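Side-chain contacts in vibralactone Cyclase (Boreostereum vibrans, PDB 6KD0), which probably catalyses the cyclization that forms the fused bicyclic beta-lactone of vibralactone, using an alpha/beta-hydrolase fold: residues 67-72 with 153-158; 311-316 with 321-326. All coordinates share one frame; numbering follows the deposited sequence.

Interaction 1 of 2, residues 67-72 with 153-158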
ATOM      1  N   GLU A  67      -6.169  18.549   7.338  1.00 24.75           N
ATOM      2  CA  GLU A  67      -5.672  19.696   6.594  1.00 26.08           C
ATOM      3  C   GLU A  67      -5.397  19.269   5.160  1.00 26.38           C
ATOM      4  O   GLU A  67      -4.659  18.310   4.928  1.00 30.55           O
ATOM      5  CB  GLU A  67      -4.413  20.269   7.252  1.00 32.90           C
ATOM      6  CG  GLU A  67      -3.914  21.538   6.605  1.00 40.34           C
ATOM      7  CD  GLU A  67      -4.323  22.792   7.361  1.00 51.70           C
ATOM      8  OE1 GLU A  67      -3.792  23.035   8.471  1.00 46.83           O
ATOM      9  OE2 GLU A  67      -5.173  23.543   6.836  1.00 59.97           O
ATOM     10  N   ASP A  68      -6.000  19.959   4.202  1.00 30.33           N
ATOM     11  CA  ASP A  68      -5.799  19.645   2.796  1.00 26.47           C
ATOM     12  C   ASP A  68      -4.834  20.638   2.177  1.00 32.73           C
ATOM     13  O   ASP A  68      -4.876  21.835   2.473  1.00 30.81           O
ATOM     14  CB  ASP A  68      -7.120  19.655   2.032  1.00 27.62           C
ATOM     15  CG  ASP A  68      -7.988  18.460   2.368  1.00 26.07           C
ATOM     16  OD1 ASP A  68      -7.582  17.320   2.066  1.00 26.99           O
ATOM     17  OD2 ASP A  68      -9.064  18.660   2.970  1.00 28.03           O
ATOM     18  N   TYR A  69      -3.970  20.129   1.309  1.00 22.26           N
ATOM     19  CA  TYR A  69      -2.964  20.910   0.624  1.00 27.14           C
ATOM     20  C   TYR A  69      -3.037  20.615  -0.865  1.00 27.42           C
ATOM     21  O   TYR A  69      -3.554  19.580  -1.300  1.00 27.24           O
ATOM     22  CB  TYR A  69      -1.559  20.587   1.132  1.00 24.56           C
ATOM     23  CG  TYR A  69      -1.303  20.958   2.564  1.00 28.13           C
ATOM     24  CD1 TYR A  69      -1.593  20.072   3.583  1.00 25.88           C
ATOM     25  CD2 TYR A  69      -0.762  22.190   2.892  1.00 28.56           C
ATOM     26  CE1 TYR A  69      -1.338  20.389   4.901  1.00 28.44           C
ATOM     27  CE2 TYR A  69      -0.510  22.535   4.212  1.00 27.90           C
ATOM     28  CZ  TYR A  69      -0.806  21.628   5.213  1.00 34.79           C
ATOM     29  OH  TYR A  69      -0.567  21.930   6.528  1.00 28.53           O
ATOM     30  N   TYR A  70      -2.436  21.517  -1.628  1.00 25.48           N
ATOM     31  CA  TYR A  70      -2.304  21.409  -3.074  1.00 27.22           C
ATOM     32  C   TYR A  70      -0.842  21.705  -3.380  1.00 27.49           C
ATOM     33  O   TYR A  70      -0.407  22.846  -3.212  1.00 25.95           O
ATOM     34  CB  TYR A  70      -3.235  22.416  -3.735  1.00 28.72           C
ATOM     35  CG  TYR A  70      -3.767  22.045  -5.078  1.00 39.62           C
ATOM     36  CD1 TYR A  70      -4.361  20.810  -5.300  1.00 41.45           C
ATOM     37  CD2 TYR A  70      -3.728  22.965  -6.123  1.00 44.90           C
ATOM     38  CE1 TYR A  70      -4.865  20.482  -6.548  1.00 51.61           C
ATOM     39  CE2 TYR A  70      -4.237  22.660  -7.365  1.00 46.37           C
ATOM     40  CZ  TYR A  70      -4.797  21.416  -7.579  1.00 52.26           C
ATOM     41  OH  TYR A  70      -5.293  21.109  -8.823  1.00 53.01           O
ATOM     42  N   ILE A  71      -0.065  20.689  -3.763  1.00 24.12           N
ATOM     43  CA  ILE A  71       1.393  20.845  -3.863  1.00 23.84           C
ATOM     44  C   ILE A  71       1.863  20.713  -5.310  1.00 28.55           C
ATOM     45  O   ILE A  71       1.221  20.018  -6.101  1.00 23.28           O
ATOM     46  CB  ILE A  71       2.132  19.853  -2.945  1.00 25.90           C
ATOM     47  CG1 ILE A  71       2.039  18.418  -3.477  1.00 20.34           C
ATOM     48  CG2 ILE A  71       1.599  19.941  -1.516  1.00 24.87           C
ATOM     49  CD1 ILE A  71       2.970  17.456  -2.769  1.00 19.77           C
ATOM     50  N   PRO A  72       2.959  21.358  -5.716  1.00 26.06           N
ATOM     51  CA  PRO A  72       3.382  21.243  -7.117  1.00 27.71           C
ATOM     52  C   PRO A  72       4.049  19.900  -7.373  1.00 26.66           C
ATOM     53  O   PRO A  72       4.821  19.405  -6.545  1.00 26.80           O
ATOM     54  CB  PRO A  72       4.375  22.398  -7.280  1.00 29.35           C
ATOM     55  CG  PRO A  72       4.973  22.546  -5.931  1.00 33.74           C
ATOM     56  CD  PRO A  72       3.864  22.232  -4.950  1.00 28.61           C
ATOM     57  N   LEU A 153       6.293  12.647  -0.919  1.00 19.21           N
ATOM     58  CA  LEU A 153       7.134  12.205   0.194  1.00 18.69           C
ATOM     59  C   LEU A 153       8.137  13.292   0.558  1.00 23.22           C
ATOM     60  O   LEU A 153       8.359  13.576   1.744  1.00 17.75           O
ATOM     61  CB  LEU A 153       7.854  10.907  -0.180  1.00 18.67           C
ATOM     62  CG  LEU A 153       8.689  10.222   0.913  1.00 20.20           C
ATOM     63  CD1 LEU A 153       7.785   9.761   2.054  1.00 16.99           C
ATOM     64  CD2 LEU A 153       9.508   9.046   0.363  1.00 20.43           C
ATOM     65  N   LYS A 154       8.704  13.942  -0.465  1.00 18.48           N
ATOM     66  CA  LYS A 154       9.629  15.041  -0.220  1.00 21.43           C
ATOM     67  C   LYS A 154       8.916  16.207   0.442  1.00 21.24           C
ATOM     68  O   LYS A 154       9.439  16.805   1.396  1.00 20.54           O
ATOM     69  CB  LYS A 154      10.284  15.491  -1.526  1.00 19.16           C
ATOM     70  CG  LYS A 154      11.342  14.546  -2.072  1.00 19.93           C
ATOM     71  CD  LYS A 154      11.967  15.117  -3.356  1.00 25.73           C
ATOM     72  CE  LYS A 154      12.869  16.305  -3.049  1.00 27.81           C
ATOM     73  NZ  LYS A 154      13.439  16.930  -4.287  1.00 30.92           N
ATOM     74  N   TRP A 155       7.720  16.535  -0.046  1.00 19.79           N
ATOM     75  CA  TRP A 155       6.958  17.633   0.530  1.00 21.83           C
ATOM     76  C   TRP A 155       6.654  17.362   1.997  1.00 22.02           C
ATOM     77  O   TRP A 155       6.836  18.238   2.848  1.00 24.03           O
ATOM     78  CB  TRP A 155       5.662  17.848  -0.255  1.00 20.11           C
ATOM     79  CG  TRP A 155       4.854  18.972   0.294  1.00 22.45           C
ATOM     80  CD1 TRP A 155       4.941  20.288  -0.057  1.00 24.81           C
ATOM     81  CD2 TRP A 155       3.863  18.896   1.331  1.00 25.48           C
ATOM     82  NE1 TRP A 155       4.060  21.036   0.687  1.00 32.89           N
ATOM     83  CE2 TRP A 155       3.385  20.205   1.546  1.00 27.69           C
ATOM     84  CE3 TRP A 155       3.334  17.852   2.094  1.00 29.16           C
ATOM     85  CZ2 TRP A 155       2.398  20.494   2.488  1.00 30.30           C
ATOM     86  CZ3 TRP A 155       2.347  18.144   3.036  1.00 26.00           C
ATOM     87  CH2 TRP A 155       1.895  19.449   3.222  1.00 24.03           C
ATOM     88  N   ALA A 156       6.198  16.146   2.304  1.00 20.51           N
ATOM     89  CA  ALA A 156       5.820  15.806   3.671  1.00 24.93           C
ATOM     90  C   ALA A 156       7.021  15.850   4.600  1.00 23.02           C
ATOM     91  O   ALA A 156       6.912  16.324   5.737  1.00 27.15           O
ATOM     92  CB  ALA A 156       5.162  14.426   3.716  1.00 19.25           C
ATOM     93  N   ALA A 157       8.179  15.350   4.139  1.00 23.47           N
ATOM     94  CA  ALA A 157       9.395  15.432   4.944  1.00 25.71           C
ATOM     95  C   ALA A 157       9.780  16.886   5.204  1.00 24.68           C
ATOM     96  O   ALA A 157      10.068  17.272   6.343  1.00 27.67           O
ATOM     97  CB  ALA A 157      10.542  14.679   4.259  1.00 21.70           C
ATOM     98  N   ALA A 158       9.752  17.721   4.173  1.00 23.74           N
ATOM     99  CA  ALA A 158      10.293  19.069   4.344  1.00 26.29           C
ATOM    100  C   ALA A 158       9.325  19.998   5.076  1.00 30.71           C
ATOM    101  O   ALA A 158       9.757  20.954   5.735  1.00 28.45           O
ATOM    102  CB  ALA A 158      10.664  19.654   2.984  1.00 24.36           C
TER
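Trp155 lays its indole across two side chains of an edge strand, one face of its five-membered ring against CG2 of Ile71 and the far rim of its six-membered ring against Tyr69. The contact lies in an alpha/beta-hydrolase fold, where helices flank a mixed sheet: helix 144-158 packs on strands 97-101 and 171-176, and Trp155 reaches from its flank to the outermost strand 64-73. Tyr69 and Ile71 both turn toward the helix, as alternate residues of a strand do, while Tyr70 between them points away; backbone bonds pair them with Val80 and Met78 on strand 76-85. CG of Trp155 stands anti to the backbone N (chi1 -180°), which carries the ring out toward the strand, where the CA of Ile71 is 7.8 Å from the CA of Trp155. A large flat residue suits this distance, since one side chain spans it and meets both partners. Against Tyr69 the pair is edge-to-face: the benzo edge of Trp155 is directed at the phenol face, with the centroid of the tyrosine ring 4.7 Å from that of the indole six-membered ring and the planes at 57°. CH2 of Trp155 stands over the centre of the phenol, 3.6 Å from CD1 of Tyr69. A beta-branched isoleucine fits an extended strand and offers two separate methyls to the indole. CD1 of Ile71 lies 3.7 Å from CB of Trp155, at the root of the ring. The other methyl makes a CH-pi contact: CG2 of Ile71 sits 3.5 Å from NE1 of Trp155 and only 10° off the normal of the five-membered ring.

Interaction 2 of 2, residues 311-316 with 321-326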
ATOM      1  N   HIS A 311      -6.916 -10.934  -2.699  1.00 21.50           N
ATOM      2  CA  HIS A 311      -6.369  -9.583  -2.779  1.00 22.10           C
ATOM      3  C   HIS A 311      -7.381  -8.535  -2.336  1.00 24.22           C
ATOM      4  O   HIS A 311      -8.471  -8.423  -2.909  1.00 21.10           O
ATOM      5  CB  HIS A 311      -5.949  -9.341  -4.227  1.00 19.78           C
ATOM      6  CG  HIS A 311      -5.067  -8.150  -4.436  1.00 19.60           C
ATOM      7  ND1 HIS A 311      -3.692  -8.230  -4.397  1.00 20.92           N
ATOM      8  CD2 HIS A 311      -5.362  -6.873  -4.765  1.00 21.19           C
ATOM      9  CE1 HIS A 311      -3.176  -7.047  -4.680  1.00 19.07           C
ATOM     10  NE2 HIS A 311      -4.169  -6.206  -4.904  1.00 18.07           N
ATOM     11  N   ALA A 312      -7.022  -7.774  -1.304  1.00 20.52           N
ATOM     12  CA  ALA A 312      -7.817  -6.646  -0.822  1.00 24.70           C
ATOM     13  C   ALA A 312      -9.163  -7.062  -0.251  1.00 24.04           C
ATOM     14  O   ALA A 312     -10.111  -6.263  -0.281  1.00 22.62           O
ATOM     15  CB  ALA A 312      -8.059  -5.610  -1.923  1.00 24.79           C
ATOM     16  N   PHE A 313      -9.275  -8.302   0.245  1.00 20.42           N
ATOM     17  CA  PHE A 313     -10.538  -8.749   0.826  1.00 20.43           C
ATOM     18  C   PHE A 313     -10.942  -7.891   2.016  1.00 21.19           C
ATOM     19  O   PHE A 313     -12.135  -7.775   2.309  1.00 20.94           O
ATOM     20  CB  PHE A 313     -10.445 -10.208   1.256  1.00 20.49           C
ATOM     21  CG  PHE A 313      -9.867 -10.380   2.631  1.00 21.41           C
ATOM     22  CD1 PHE A 313      -8.494 -10.335   2.828  1.00 22.82           C
ATOM     23  CD2 PHE A 313     -10.697 -10.555   3.729  1.00 23.09           C
ATOM     24  CE1 PHE A 313      -7.959 -10.478   4.106  1.00 22.98           C
ATOM     25  CE2 PHE A 313     -10.168 -10.689   4.999  1.00 24.33           C
ATOM     26  CZ  PHE A 313      -8.800 -10.650   5.185  1.00 23.09           C
ATOM     27  N   HIS A 314      -9.970  -7.288   2.724  1.00 20.78           N
ATOM     28  CA  HIS A 314     -10.319  -6.481   3.887  1.00 19.58           C
ATOM     29  C   HIS A 314     -10.903  -5.126   3.517  1.00 18.51           C
ATOM     30  O   HIS A 314     -11.546  -4.504   4.362  1.00 20.81           O
ATOM     31  CB  HIS A 314      -9.108  -6.326   4.825  1.00 22.54           C
ATOM     32  CG  HIS A 314      -8.169  -5.212   4.476  1.00 21.55           C
ATOM     33  ND1 HIS A 314      -7.354  -5.240   3.365  1.00 23.56           N
ATOM     34  CD2 HIS A 314      -7.870  -4.066   5.132  1.00 21.69           C
ATOM     35  CE1 HIS A 314      -6.617  -4.145   3.337  1.00 21.89           C
ATOM     36  NE2 HIS A 314      -6.911  -3.415   4.396  1.00 18.50           N
ATOM     37  N   MET A 315     -10.714  -4.658   2.283  1.00 20.88           N
ATOM     38  CA  MET A 315     -11.320  -3.408   1.834  1.00 20.19           C
ATOM     39  C   MET A 315     -12.726  -3.614   1.317  1.00 20.20           C
ATOM     40  O   MET A 315     -13.556  -2.699   1.381  1.00 22.03           O
ATOM     41  CB  MET A 315     -10.487  -2.769   0.720  1.00 17.39           C
ATOM     42  CG  MET A 315      -9.072  -2.396   1.131  1.00 22.60           C
ATOM     43  SD  MET A 315      -9.000  -1.146   2.427  1.00 22.16           S
ATOM     44  CE  MET A 315      -9.585   0.288   1.519  1.00 28.04           C
ATOM     45  N   LEU A 316     -13.006  -4.797   0.804  1.00 20.33           N
ATOM     46  CA  LEU A 316     -14.327  -5.096   0.285  1.00 20.34           C
ATOM     47  C   LEU A 316     -15.219  -5.802   1.292  1.00 21.45           C
ATOM     48  O   LEU A 316     -16.443  -5.772   1.133  1.00 21.72           O
ATOM     49  CB  LEU A 316     -14.205  -5.947  -0.979  1.00 22.24           C
ATOM     50  CG  LEU A 316     -14.038  -5.109  -2.250  1.00 26.49           C
ATOM     51  CD1 LEU A 316     -12.608  -4.517  -2.383  1.00 25.28           C
ATOM     52  CD2 LEU A 316     -14.415  -5.911  -3.464  1.00 29.15           C
ATOM     53  N   LYS A 321     -14.832 -10.669  10.566  1.00 25.66           N
ATOM     54  CA  LYS A 321     -13.906 -10.641  11.697  1.00 27.79           C
ATOM     55  C   LYS A 321     -12.463 -10.783  11.222  1.00 24.92           C
ATOM     56  O   LYS A 321     -11.556 -10.126  11.752  1.00 24.63           O
ATOM     57  CB  LYS A 321     -14.262 -11.744  12.697  1.00 30.57           C
ATOM     58  CG  LYS A 321     -15.622 -11.552  13.356  1.00 38.55           C
ATOM     59  CD  LYS A 321     -16.244 -12.879  13.792  1.00 55.05           C
ATOM     60  CE  LYS A 321     -16.128 -13.995  12.739  1.00 59.21           C
ATOM     61  NZ  LYS A 321     -16.781 -13.683  11.440  1.00 63.67           N
ATOM     62  N   LEU A 322     -12.241 -11.608  10.197  1.00 22.64           N
ATOM     63  CA  LEU A 322     -10.898 -11.779   9.641  1.00 23.27           C
ATOM     64  C   LEU A 322     -10.362 -10.483   9.033  1.00 23.80           C
ATOM     65  O   LEU A 322      -9.170 -10.175   9.166  1.00 22.14           O
ATOM     66  CB  LEU A 322     -10.914 -12.888   8.592  1.00 25.33           C
ATOM     67  CG  LEU A 322      -9.576 -13.493   8.187  1.00 29.04           C
ATOM     68  CD1 LEU A 322      -8.824 -14.053   9.399  1.00 28.48           C
ATOM     69  CD2 LEU A 322      -9.804 -14.565   7.152  1.00 28.82           C
ATOM     70  N   ALA A 323     -11.224  -9.731   8.340  1.00 20.75           N
ATOM     71  CA  ALA A 323     -10.831  -8.449   7.756  1.00 21.18           C
ATOM     72  C   ALA A 323     -10.488  -7.436   8.839  1.00 21.34           C
ATOM     73  O   ALA A 323      -9.528  -6.663   8.710  1.00 21.92           O
ATOM     74  CB  ALA A 323     -11.952  -7.929   6.856  1.00 19.58           C
ATOM     75  N   GLN A 324     -11.274  -7.415   9.918  1.00 22.15           N
ATOM     76  CA  GLN A 324     -10.942  -6.538  11.029  1.00 26.86           C
ATOM     77  C   GLN A 324      -9.596  -6.921  11.616  1.00 23.29           C
ATOM     78  O   GLN A 324      -8.808  -6.050  12.003  1.00 22.60           O
ATOM     79  CB  GLN A 324     -12.046  -6.592  12.083  1.00 25.75           C
ATOM     80  CG  GLN A 324     -13.257  -5.778  11.666  1.00 23.22           C
ATOM     81  CD  GLN A 324     -14.519  -6.201  12.381  1.00 31.73           C
ATOM     82  OE1 GLN A 324     -15.406  -6.831  11.801  1.00 30.67           O
ATOM     83  NE2 GLN A 324     -14.600  -5.868  13.647  1.00 32.59           N
ATOM     84  N   LYS A 325      -9.293  -8.220  11.652  1.00 24.25           N
ATOM     85  CA  LYS A 325      -8.000  -8.630  12.191  1.00 25.45           C
ATOM     86  C   LYS A 325      -6.875  -8.172  11.275  1.00 25.39           C
ATOM     87  O   LYS A 325      -5.814  -7.741  11.746  1.00 21.57           O
ATOM     88  CB  LYS A 325      -7.965 -10.144  12.391  1.00 26.07           C
ATOM     89  CG  LYS A 325      -6.735 -10.618  13.139  1.00 40.14           C
ATOM     90  CD  LYS A 325      -6.838 -12.087  13.532  1.00 46.99           C
ATOM     91  CE  LYS A 325      -5.510 -12.622  14.079  1.00 59.36           C
ATOM     92  NZ  LYS A 325      -4.961 -13.711  13.210  1.00 61.08           N
ATOM     93  N   PHE A 326      -7.099  -8.255   9.962  1.00 19.18           N
ATOM     94  CA  PHE A 326      -6.134  -7.731   8.998  1.00 19.36           C
ATOM     95  C   PHE A 326      -5.846  -6.249   9.251  1.00 20.01           C
ATOM     96  O   PHE A 326      -4.685  -5.817   9.255  1.00 21.53           O
ATOM     97  CB  PHE A 326      -6.657  -7.958   7.571  1.00 18.94           C
ATOM     98  CG  PHE A 326      -5.619  -7.721   6.484  1.00 22.08           C
ATOM     99  CD1 PHE A 326      -5.295  -6.433   6.071  1.00 22.99           C
ATOM    100  CD2 PHE A 326      -4.984  -8.792   5.872  1.00 24.47           C
ATOM    101  CE1 PHE A 326      -4.330  -6.217   5.062  1.00 21.49           C
ATOM    102  CE2 PHE A 326      -4.032  -8.590   4.867  1.00 21.82           C
ATOM    103  CZ  PHE A 326      -3.711  -7.305   4.468  1.00 23.18           C
TER
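His314 leaves its short helix with CB already in contact, 3.8 Å from CB of Ala323; the small alanine suits a place where the CA atoms of His314 and Ala323 are 4.4 Å apart. Beyond CB, CG lies between the backbone N and the carbonyl carbon (chi1 85°), which brings the imidazole beside Phe326. CG of His314 is 3.5 Å from CD1 of Phe326; ND1 lies against CE1 and CD1 of that ring, CD2 against CD1, CE1 against CE1, and NE2 a little farther from the same two carbons. The ring planes meet obliquely, at 31°, with CD1 of Phe326 over the centre of one imidazole face and CG of Met315 near the rim of the other. A leucine in place of His314 would probably lose the flat face over CD1 of Phe326 and leave that ring freer to shift. Phe313 completes the aromatic cluster, turning its edge to the face of Phe326 in an offset edge-to-face pair with planes at 85°. The cluster joins helix 313-316, just after His311 of the probable Ser-His-Asp triad, to helix 321-338; Phe313 and Phe326 also touch Cys278 on strand 273-278, and His314 touches Gln176 on strand 171-176.

How the interactions relate
Along the chain, interaction 1 closes before interaction 2 opens, and the two lie on opposite sides of the chain's centre, their own centres 30 Å apart and their nearest atoms about 17 Å. What they share is the eight-stranded sheet. Interaction 1 ties helix 144-158 to its outermost strand, 64-73; interaction 2 packs helices 313-316 and 321-338 over the part of the sheet that holds strand 273-278, next to the other outermost strand, 301-307. The first is partly buried, whereas the second is buried, and its segment 311-316 begins with His311 of the probable triad with Ser177 and Asp281. Interaction 2 therefore lies beside the likely catalytic centre.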